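Side-chain contacts in NTF2 fold protein loop-helix-loop design NT-9 (Synthetic construct, PDB 6W90), which is a computationally designed NTF2-like fold that has no assigned function and holds a two-tailed phospholipid in its pocket in the crystal: residues S66-V71 with K94-E99; I73-V78 with R84-L89. All blocks are in the same frame, centred on the assembly; numbering follows the deposited sequence.

Contact 1. Residues S66-V71 with K94-E99. With 3PE (1,2-Distearoyl-sn-glycerophosphoethanolamine), chain B.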
loop_
_atom_site.group_PDB
_atom_site.type_symbol
_atom_site.label_atom_id
_atom_site.label_comp_id
_atom_site.label_asym_id
_atom_site.label_seq_id
_atom_site.Cartn_x
_atom_site.Cartn_y
_atom_site.Cartn_z
ATOM N N SER A 66 4.603 12.930 -2.926
ATOM C CA SER A 66 5.380 13.922 -3.650
ATOM C C SER A 66 6.851 13.867 -3.261
ATOM O O SER A 66 7.672 14.526 -3.907
ATOM C CB SER A 66 4.788 15.317 -3.449
ATOM O OG SER A 66 4.457 15.545 -2.107
ATOM N N ARG A 67 7.206 13.049 -2.267
ATOM C CA ARG A 67 8.598 12.952 -1.870
ATOM C C ARG A 67 9.486 12.267 -2.894
ATOM O O ARG A 67 10.699 12.377 -2.775
ATOM C CB ARG A 67 8.768 12.162 -0.575
ATOM C CG ARG A 67 8.070 12.782 0.600
ATOM C CD ARG A 67 8.272 11.942 1.856
ATOM N NE ARG A 67 7.762 12.618 3.048
ATOM C CZ ARG A 67 7.905 12.174 4.295
ATOM N NH1 ARG A 67 8.551 11.039 4.538
ATOM N NH2 ARG A 67 7.401 12.873 5.305
ATOM N N TYR A 68 8.940 11.523 -3.857
ATOM C CA TYR A 68 9.749 10.657 -4.705
ATOM C C TYR A 68 9.774 11.076 -6.165
ATOM O O TYR A 68 8.753 11.488 -6.715
ATOM C CB TYR A 68 9.236 9.216 -4.645
ATOM C CG TYR A 68 9.097 8.790 -3.249
ATOM C CD1 TYR A 68 10.208 8.532 -2.473
ATOM C CD2 TYR A 68 7.847 8.713 -2.658
ATOM C CE1 TYR A 68 10.062 8.167 -1.146
ATOM C CE2 TYR A 68 7.691 8.348 -1.367
ATOM C CZ TYR A 68 8.787 8.081 -0.600
ATOM O OH TYR A 68 8.595 7.730 0.722
ATOM N N ASP A 69 10.946 10.902 -6.789
ATOM C CA ASP A 69 11.141 11.197 -8.197
ATOM C C ASP A 69 10.707 10.059 -9.104
ATOM O O ASP A 69 10.382 10.286 -10.277
ATOM C CB ASP A 69 12.621 11.400 -8.509
ATOM C CG ASP A 69 13.103 12.740 -8.172
ATOM O OD1 ASP A 69 12.437 13.707 -8.585
ATOM O OD2 ASP A 69 14.151 12.813 -7.507
ATOM N N ARG A 70 10.836 8.827 -8.619
ATOM C CA ARG A 70 10.629 7.628 -9.403
ATOM C C ARG A 70 9.990 6.576 -8.531
ATOM O O ARG A 70 10.389 6.395 -7.383
ATOM C CB ARG A 70 11.942 7.046 -9.886
ATOM C CG ARG A 70 12.067 6.769 -11.272
ATOM C CD ARG A 70 13.507 6.366 -11.489
ATOM N NE ARG A 70 13.508 5.351 -12.511
ATOM C CZ ARG A 70 13.784 5.586 -13.788
ATOM N NH1 ARG A 70 14.111 6.807 -14.202
ATOM N NH2 ARG A 70 13.730 4.585 -14.646
ATOM N N VAL A 71 9.030 5.857 -9.089
ATOM C CA VAL A 71 8.331 4.785 -8.396
ATOM C C VAL A 71 8.231 3.647 -9.403
ATOM O O VAL A 71 7.750 3.856 -10.520
ATOM C CB VAL A 71 6.947 5.236 -7.888
ATOM C CG1 VAL A 71 6.255 4.063 -7.294
ATOM C CG2 VAL A 71 7.097 6.363 -6.939
ATOM N N LYS A 94 18.758 8.249 -3.306
ATOM C CA LYS A 94 18.216 7.504 -2.181
ATOM C C LYS A 94 17.142 6.552 -2.694
ATOM O O LYS A 94 16.312 6.922 -3.533
ATOM C CB LYS A 94 17.612 8.432 -1.122
ATOM C CG LYS A 94 18.567 9.355 -0.409
ATOM C CD LYS A 94 17.910 10.094 0.755
ATOM C CE LYS A 94 18.886 11.098 1.344
ATOM N NZ LYS A 94 18.430 11.628 2.663
ATOM N N LYS A 95 17.153 5.328 -2.190
ATOM C CA LYS A 95 16.237 4.299 -2.645
ATOM C C LYS A 95 15.545 3.702 -1.442
ATOM O O LYS A 95 16.204 3.346 -0.460
ATOM C CB LYS A 95 17.001 3.231 -3.415
ATOM C CG LYS A 95 16.169 2.197 -4.060
ATOM C CD LYS A 95 17.042 1.376 -5.036
ATOM C CE LYS A 95 17.401 2.153 -6.325
ATOM N NZ LYS A 95 18.733 1.812 -6.940
ATOM N N TRP A 96 14.223 3.651 -1.500
ATOM C CA TRP A 96 13.415 3.022 -0.469
ATOM C C TRP A 96 12.716 1.839 -1.098
ATOM O O TRP A 96 12.304 1.893 -2.260
ATOM C CB TRP A 96 12.362 3.942 0.122
ATOM C CG TRP A 96 12.903 4.997 0.927
ATOM C CD1 TRP A 96 13.079 4.989 2.263
ATOM C CD2 TRP A 96 13.392 6.252 0.456
ATOM N NE1 TRP A 96 13.644 6.166 2.674
ATOM C CE2 TRP A 96 13.857 6.958 1.577
ATOM C CE3 TRP A 96 13.487 6.844 -0.809
ATOM C CZ2 TRP A 96 14.388 8.230 1.480
ATOM C CZ3 TRP A 96 14.006 8.100 -0.904
ATOM C CH2 TRP A 96 14.447 8.789 0.234
ATOM N N THR A 97 12.567 0.771 -0.337
ATOM C CA THR A 97 11.844 -0.391 -0.826
ATOM C C THR A 97 10.607 -0.589 0.026
ATOM O O THR A 97 10.711 -0.778 1.242
ATOM C CB THR A 97 12.714 -1.630 -0.839
ATOM O OG1 THR A 97 13.963 -1.304 -1.445
ATOM C CG2 THR A 97 12.011 -2.687 -1.652
ATOM N N PHE A 98 9.444 -0.468 -0.616
ATOM C CA PHE A 98 8.127 -0.667 -0.025
ATOM C C PHE A 98 7.701 -2.082 -0.390
ATOM O O PHE A 98 7.414 -2.360 -1.558
ATOM C CB PHE A 98 7.179 0.389 -0.587
ATOM C CG PHE A 98 5.757 0.240 -0.173
ATOM C CD1 PHE A 98 5.386 0.349 1.145
ATOM C CD2 PHE A 98 4.782 -0.017 -1.110
ATOM C CE1 PHE A 98 4.078 0.236 1.518
ATOM C CE2 PHE A 98 3.469 -0.151 -0.721
ATOM C CZ PHE A 98 3.125 -0.001 0.600
ATOM N N GLU A 99 7.751 -2.993 0.573
ATOM C CA GLU A 99 7.472 -4.394 0.310
ATOM C C GLU A 99 6.285 -4.822 1.147
ATOM O O GLU A 99 6.299 -4.619 2.368
ATOM C CB GLU A 99 8.651 -5.306 0.648
ATOM C CG GLU A 99 8.274 -6.791 0.484
ATOM C CD GLU A 99 9.442 -7.770 0.534
ATOM O OE1 GLU A 99 10.497 -7.420 1.108
ATOM O OE2 GLU A 99 9.287 -8.895 -0.004
HETATM P P 3PE B . 13.514 1.326 3.374
HETATM N N 3PE B . 12.703 -2.364 5.587
HETATM O O11 3PE B . 11.949 1.795 3.162
HETATM O O12 3PE B . 14.154 1.056 2.038
HETATM O O13 3PE B . 13.515 -0.127 4.181
HETATM O O14 3PE B . 14.316 2.310 4.225
HETATM C C11 3PE B . 13.133 -1.289 3.490
HETATM C C12 3PE B . 13.434 -2.513 4.345
HETATM C C1 3PE B . 11.224 2.146 4.309
HETATM C C2 3PE B . 9.860 2.747 3.939
HETATM C C3 3PE B . 9.309 1.887 2.798
HETATM O O31 3PE B . 7.944 2.111 2.602
HETATM O O32 3PE B . 8.488 4.160 1.871
HETATM C C31 3PE B . 7.632 3.397 2.147
HETATM C C32 3PE B . 6.169 3.802 2.016
HETATM C C33 3PE B . 5.957 5.037 1.144
HETATM C C34 3PE B . 4.621 4.830 0.433
HETATM C C35 3PE B . 4.055 6.127 -0.133
HETATM C C36 3PE B . 4.042 6.036 -1.662
HETATM C C37 3PE B . 2.875 5.187 -2.183
HETATM C C38 3PE B . 3.181 3.684 -2.206
HETATM C C39 3PE B . 2.468 2.966 -3.362
HETATM C C3A 3PE B . 0.948 2.910 -3.162
HETATM C C3B 3PE B . 0.280 1.905 -4.107
HETATM C C3C 3PE B . -0.077 0.623 -3.351
HETATM C C3D 3PE B . -1.014 -0.270 -4.166
HETATM C C3E 3PE B . -1.166 -1.618 -3.452
HETATM C C3F 3PE B . -1.702 -2.686 -4.413
HETATM C C3G 3PE B . -1.781 -4.051 -3.717
HETATM C C3H 3PE B . -1.663 -5.241 -4.682
HETATM C C3I 3PE B . -2.962 -5.541 -5.437
HETATM O O21 3PE B . 9.029 2.696 5.065
HETATM O O22 3PE B . 8.761 4.951 5.182
HETATM C C21 3PE B . 8.564 3.883 5.677
HETATM C C22 3PE B . 7.797 3.755 7.009
HETATM C C23 3PE B . 6.309 4.121 6.890
HETATM C C24 3PE B . 5.482 3.044 6.180
HETATM C C25 3PE B . 4.032 3.491 5.928
HETATM C C26 3PE B . 3.467 2.617 4.806
HETATM C C27 3PE B . 2.092 3.073 4.315
HETATM C C28 3PE B . 1.631 2.219 3.122
HETATM C C29 3PE B . 0.972 0.874 3.486
HETATM C C2A 3PE B . 0.269 0.239 2.270
HETATM C C2B 3PE B . -1.246 0.447 2.258
HETATM C C2C 3PE B . -1.827 0.206 0.860
HETATM C C2D 3PE B . -3.052 1.098 0.676
HETATM C C2E 3PE B . -3.817 0.787 -0.604
HETATM C C2F 3PE B . -3.218 1.537 -1.790
#
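The phosphate oxygen O12 of the bound phospholipid accepts a hydrogen bond from the backbone of Thr97, N to O12 2.9 Å with an N-H...O angle of 161°, which ties the phosphate to strand 94-105. The preceding residue lies against the same group: the indole of Trp96 points its edge at the phosphoester oxygen O11, with CD1 3.5 Å from it. The other end of the indole, its six-membered ring, meets Tyr68 from the loop that leads into strand 70-79. Here the phenol comes edge first toward the indole face in an offset edge-to-face (T-shaped) pair, the ring centroids 5.5 Å apart and the planes at 69°. Tyr68 CE1 makes the closest approach, 3.7 Å from Trp96 CE3, toward the rim of the indole and not over its middle. Arg67 CB covers one face of the Tyr68 ring, and Leu89 of the intervening strand also touches this side chain. The indole is held at its polar edge too, through a hydrogen bond from NE1 to Tyr120 OH, which should limit its freedom to turn. Phe98 lies beside the ester and the acyl chains. With CG anti to the backbone N (chi1 175°), its ring extends along the lipid, so that CD1 comes to 3.4 Å from the bridging ester oxygen O31 and CZ to 3.3 Å from C2A, an acyl carbon that meets the ring at its edge. Just after Tyr68, Asp69 and Arg70 both face Glu90 in a classic beta bulge. A backbone amide and the Trp96 edge at the phosphate, with Tyr68 and Phe98 by the ester groups and acyl chains, line the head-group end of the lipid pocket on the curved sheet of this NTF2-like fold.

Contact 2. Residues I73-V78 with R84-L89; sequences IRKVQV and RVEIEL. With 3PE (1,2-Distearoyl-sn-glycerophosphoethanolamine), chain B.
Strands 73-78 and 84-89 run antiparallel, their axes 4.5 Å apart at closest approach and 170° between their directions, with a classic beta bulge where Arg74 and Lys75 both face Glu86. The carbonyl oxygen of Glu86 takes both amides of the bulge, Arg74 N at 2.8 Å and Lys75 N more weakly at 3.3 Å. Beyond it the pairing is regular, and Gln77 and Arg84 exchange two backbone hydrogen bonds. These strands form a beta hairpin, with 70-79 at one margin of the sheet, and its two surfaces differ. Ile73 and Ile87 meet through their CG1 atoms at 4.1 Å, and Val76 lies against Val85 on the same surface, which helix 6-22 covers through Val13 and Ile9; Val85 and Ile87 also approach an acyl chain. The other surface is charged. Lys75 lays its hydrocarbon chain across the Glu86 carboxylate, CE 3.4 Å from OE1, but the bends at chi3 and chi4 carry NZ to 4.8 Å from that oxygen, toward Arg84. The guanidinium of Arg84 is bound instead by Glu101 and Glu99 of the next strand, the latter also close to Glu86 OE1. An alanine in place of Glu86 would probably leave the methylenes of Lys75 without the carboxylate they lie against, and its ammonium group without one nearby negative charge. Arg74 folds back at chi2 and chi3 to place its guanidinium edge at Glu88, the two planes at 90°; the salt bridge from NH1 to OE1 is modelled at 2.4 Å, so short that its exact length is doubtful.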
loop_
_atom_site.group_PDB
_atom_site.type_symbol
_atom_site.label_atom_id
_atom_site.label_comp_id
_atom_site.label_asym_id
_atom_site.label_seq_id
_atom_site.Cartn_x
_atom_site.Cartn_y
_atom_site.Cartn_z
ATOM N N ILE A 73 7.555 -0.824 -9.763
ATOM C CA ILE A 73 7.300 -2.146 -9.211
ATOM C C ILE A 73 8.471 -3.040 -9.575
ATOM O O ILE A 73 8.758 -3.241 -10.763
ATOM C CB ILE A 73 5.993 -2.728 -9.756
ATOM C CG1 ILE A 73 4.812 -1.845 -9.395
ATOM C CG2 ILE A 73 5.825 -4.112 -9.189
ATOM C CD1 ILE A 73 3.537 -2.286 -10.077
ATOM N N ARG A 74 9.125 -3.605 -8.568
ATOM C CA ARG A 74 10.284 -4.445 -8.802
ATOM C C ARG A 74 10.010 -5.932 -8.700
ATOM O O ARG A 74 10.813 -6.724 -9.217
ATOM C CB ARG A 74 11.406 -4.138 -7.801
ATOM C CG ARG A 74 12.110 -2.788 -7.974
ATOM C CD ARG A 74 12.887 -2.628 -9.280
ATOM N NE ARG A 74 13.911 -3.662 -9.425
ATOM C CZ ARG A 74 15.161 -3.570 -8.977
ATOM N NH1 ARG A 74 15.573 -2.476 -8.353
ATOM N NH2 ARG A 74 16.003 -4.580 -9.159
ATOM N N LYS A 75 8.941 -6.322 -8.010
ATOM C CA LYS A 75 8.611 -7.730 -7.831
ATOM C C LYS A 75 7.113 -7.870 -7.611
ATOM O O LYS A 75 6.526 -7.144 -6.812
ATOM C CB LYS A 75 9.389 -8.307 -6.639
ATOM C CG LYS A 75 9.085 -9.737 -6.259
ATOM C CD LYS A 75 10.185 -10.246 -5.326
ATOM C CE LYS A 75 9.631 -10.782 -4.032
ATOM N NZ LYS A 75 9.172 -12.208 -4.186
ATOM N N VAL A 76 6.503 -8.821 -8.313
ATOM C CA VAL A 76 5.185 -9.324 -7.943
ATOM C C VAL A 76 5.275 -10.844 -7.930
ATOM O O VAL A 76 5.745 -11.443 -8.899
ATOM C CB VAL A 76 4.066 -8.859 -8.897
ATOM C CG1 VAL A 76 2.720 -9.490 -8.472
ATOM C CG2 VAL A 76 3.942 -7.332 -8.943
ATOM N N GLN A 77 4.835 -11.477 -6.836
ATOM C CA GLN A 77 4.778 -12.934 -6.709
ATOM C C GLN A 77 3.422 -13.336 -6.155
ATOM O O GLN A 77 3.049 -12.876 -5.067
ATOM C CB GLN A 77 5.880 -13.432 -5.766
ATOM C CG GLN A 77 5.861 -14.940 -5.471
ATOM C CD GLN A 77 6.518 -15.727 -6.565
ATOM O OE1 GLN A 77 6.756 -15.202 -7.656
ATOM N NE2 GLN A 77 6.815 -16.992 -6.294
ATOM N N VAL A 78 2.685 -14.186 -6.890
ATOM C CA VAL A 78 1.368 -14.630 -6.450
ATOM C C VAL A 78 1.432 -16.104 -6.086
ATOM O O VAL A 78 2.205 -16.881 -6.658
ATOM C CB VAL A 78 0.217 -14.456 -7.461
ATOM C CG1 VAL A 78 0.040 -13.022 -7.804
ATOM C CG2 VAL A 78 0.443 -15.281 -8.703
ATOM N N ARG A 84 2.694 -10.992 -3.028
ATOM C CA ARG A 84 3.802 -10.172 -2.553
ATOM C C ARG A 84 4.136 -9.129 -3.608
ATOM O O ARG A 84 4.260 -9.474 -4.787
ATOM C CB ARG A 84 5.039 -11.010 -2.264
ATOM C CG ARG A 84 6.137 -10.154 -1.642
ATOM C CD ARG A 84 7.322 -10.993 -1.211
ATOM N NE ARG A 84 6.860 -11.973 -0.237
ATOM C CZ ARG A 84 6.902 -11.808 1.081
ATOM N NH1 ARG A 84 7.441 -10.721 1.621
ATOM N NH2 ARG A 84 6.456 -12.774 1.864
ATOM N N VAL A 85 4.276 -7.870 -3.188
ATOM C CA VAL A 85 4.604 -6.762 -4.082
ATOM C C VAL A 85 5.771 -5.986 -3.489
ATOM O O VAL A 85 5.735 -5.637 -2.314
ATOM C CB VAL A 85 3.393 -5.841 -4.271
ATOM C CG1 VAL A 85 3.726 -4.630 -5.155
ATOM C CG2 VAL A 85 2.282 -6.641 -4.915
ATOM N N GLU A 86 6.798 -5.716 -4.295
ATOM C CA GLU A 86 7.871 -4.810 -3.893
ATOM C C GLU A 86 7.918 -3.634 -4.848
ATOM O O GLU A 86 7.921 -3.816 -6.074
ATOM C CB GLU A 86 9.227 -5.483 -3.883
ATOM C CG GLU A 86 9.394 -6.561 -2.878
ATOM C CD GLU A 86 10.804 -7.159 -2.953
ATOM O OE1 GLU A 86 11.018 -8.231 -2.346
ATOM O OE2 GLU A 86 11.683 -6.565 -3.627
ATOM N N ILE A 87 7.905 -2.439 -4.280
ATOM C CA ILE A 87 7.937 -1.202 -5.035
ATOM C C ILE A 87 9.168 -0.429 -4.606
ATOM O O ILE A 87 9.442 -0.300 -3.414
ATOM C CB ILE A 87 6.668 -0.370 -4.811
ATOM C CG1 ILE A 87 5.456 -1.119 -5.367
ATOM C CG2 ILE A 87 6.812 0.934 -5.559
ATOM C CD1 ILE A 87 4.164 -0.513 -4.972
ATOM N N GLU A 88 9.926 0.049 -5.567
ATOM C CA GLU A 88 11.103 0.853 -5.283
ATOM C C GLU A 88 10.763 2.316 -5.511
ATOM O O GLU A 88 10.136 2.674 -6.509
ATOM C CB GLU A 88 12.221 0.352 -6.168
ATOM C CG GLU A 88 13.518 0.999 -6.070
ATOM C CD GLU A 88 14.431 0.295 -7.039
ATOM O OE1 GLU A 88 14.782 -0.862 -6.714
ATOM O OE2 GLU A 88 14.711 0.858 -8.132
ATOM N N LEU A 89 11.148 3.149 -4.553
ATOM C CA LEU A 89 10.887 4.582 -4.554
ATOM C C LEU A 89 12.234 5.266 -4.492
ATOM O O LEU A 89 13.089 4.863 -3.703
ATOM C CB LEU A 89 10.032 4.973 -3.365
ATOM C CG LEU A 89 8.849 4.076 -3.012
ATOM C CD1 LEU A 89 8.404 4.315 -1.559
ATOM C CD2 LEU A 89 7.788 4.436 -3.908
HETATM P P 3PE B . 13.514 1.326 3.374
HETATM N N 3PE B . 12.703 -2.364 5.587
HETATM O O11 3PE B . 11.949 1.795 3.162
HETATM O O12 3PE B . 14.154 1.056 2.038
HETATM O O13 3PE B . 13.515 -0.127 4.181
HETATM O O14 3PE B . 14.316 2.310 4.225
HETATM C C11 3PE B . 13.133 -1.289 3.490
HETATM C C12 3PE B . 13.434 -2.513 4.345
HETATM C C1 3PE B . 11.224 2.146 4.309
HETATM C C2 3PE B . 9.860 2.747 3.939
HETATM C C3 3PE B . 9.309 1.887 2.798
HETATM O O31 3PE B . 7.944 2.111 2.602
HETATM O O32 3PE B . 8.488 4.160 1.871
HETATM C C31 3PE B . 7.632 3.397 2.147
HETATM C C32 3PE B . 6.169 3.802 2.016
HETATM C C33 3PE B . 5.957 5.037 1.144
HETATM C C34 3PE B . 4.621 4.830 0.433
HETATM C C35 3PE B . 4.055 6.127 -0.133
HETATM C C36 3PE B . 4.042 6.036 -1.662
HETATM C C37 3PE B . 2.875 5.187 -2.183
HETATM C C38 3PE B . 3.181 3.684 -2.206
HETATM C C39 3PE B . 2.468 2.966 -3.362
HETATM C C3A 3PE B . 0.948 2.910 -3.162
HETATM C C3B 3PE B . 0.280 1.905 -4.107
HETATM C C3C 3PE B . -0.077 0.623 -3.351
HETATM C C3D 3PE B . -1.014 -0.270 -4.166
HETATM C C3E 3PE B . -1.166 -1.618 -3.452
HETATM C C3F 3PE B . -1.702 -2.686 -4.413
HETATM C C3G 3PE B . -1.781 -4.051 -3.717
HETATM C C3H 3PE B . -1.663 -5.241 -4.682
HETATM C C3I 3PE B . -2.962 -5.541 -5.437
HETATM O O21 3PE B . 9.029 2.696 5.065
HETATM O O22 3PE B . 8.761 4.951 5.182
HETATM C C21 3PE B . 8.564 3.883 5.677
HETATM C C22 3PE B . 7.797 3.755 7.009
HETATM C C23 3PE B . 6.309 4.121 6.890
HETATM C C24 3PE B . 5.482 3.044 6.180
HETATM C C25 3PE B . 4.032 3.491 5.928
HETATM C C26 3PE B . 3.467 2.617 4.806
HETATM C C27 3PE B . 2.092 3.073 4.315
HETATM C C28 3PE B . 1.631 2.219 3.122
HETATM C C29 3PE B . 0.972 0.874 3.486
HETATM C C2A 3PE B . 0.269 0.239 2.270
HETATM C C2B 3PE B . -1.246 0.447 2.258
HETATM C C2C 3PE B . -1.827 0.206 0.860
HETATM C C2D 3PE B . -3.052 1.098 0.676
HETATM C C2E 3PE B . -3.817 0.787 -0.604
HETATM C C2F 3PE B . -3.218 1.537 -1.790
#

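Contact 1 reaches across the strand that contact 2 pairs: 82-91 lies between 70-79 and 94-105 in the sheet, and the centres of the two contacts are 12 Å apart. Probable backbone hydrogen bonds join them, Trp96 N to Leu89 O at 2.8 Å and Phe98 O to Ile87 N, also at 2.8 Å. Val71 CG1 packs on Ile87 CG2 at 3.6 Å, bringing the start of strand 70-79 onto the apolar surface of contact 2. Both contacts meet the phospholipid: contact 1 from the phosphate, at Thr97 and Trp96, down to the acyl chains, at Phe98, contact 2 most closely through Leu89, whose CD1 lies 3.4 Å from the ester carbonyl oxygen O32.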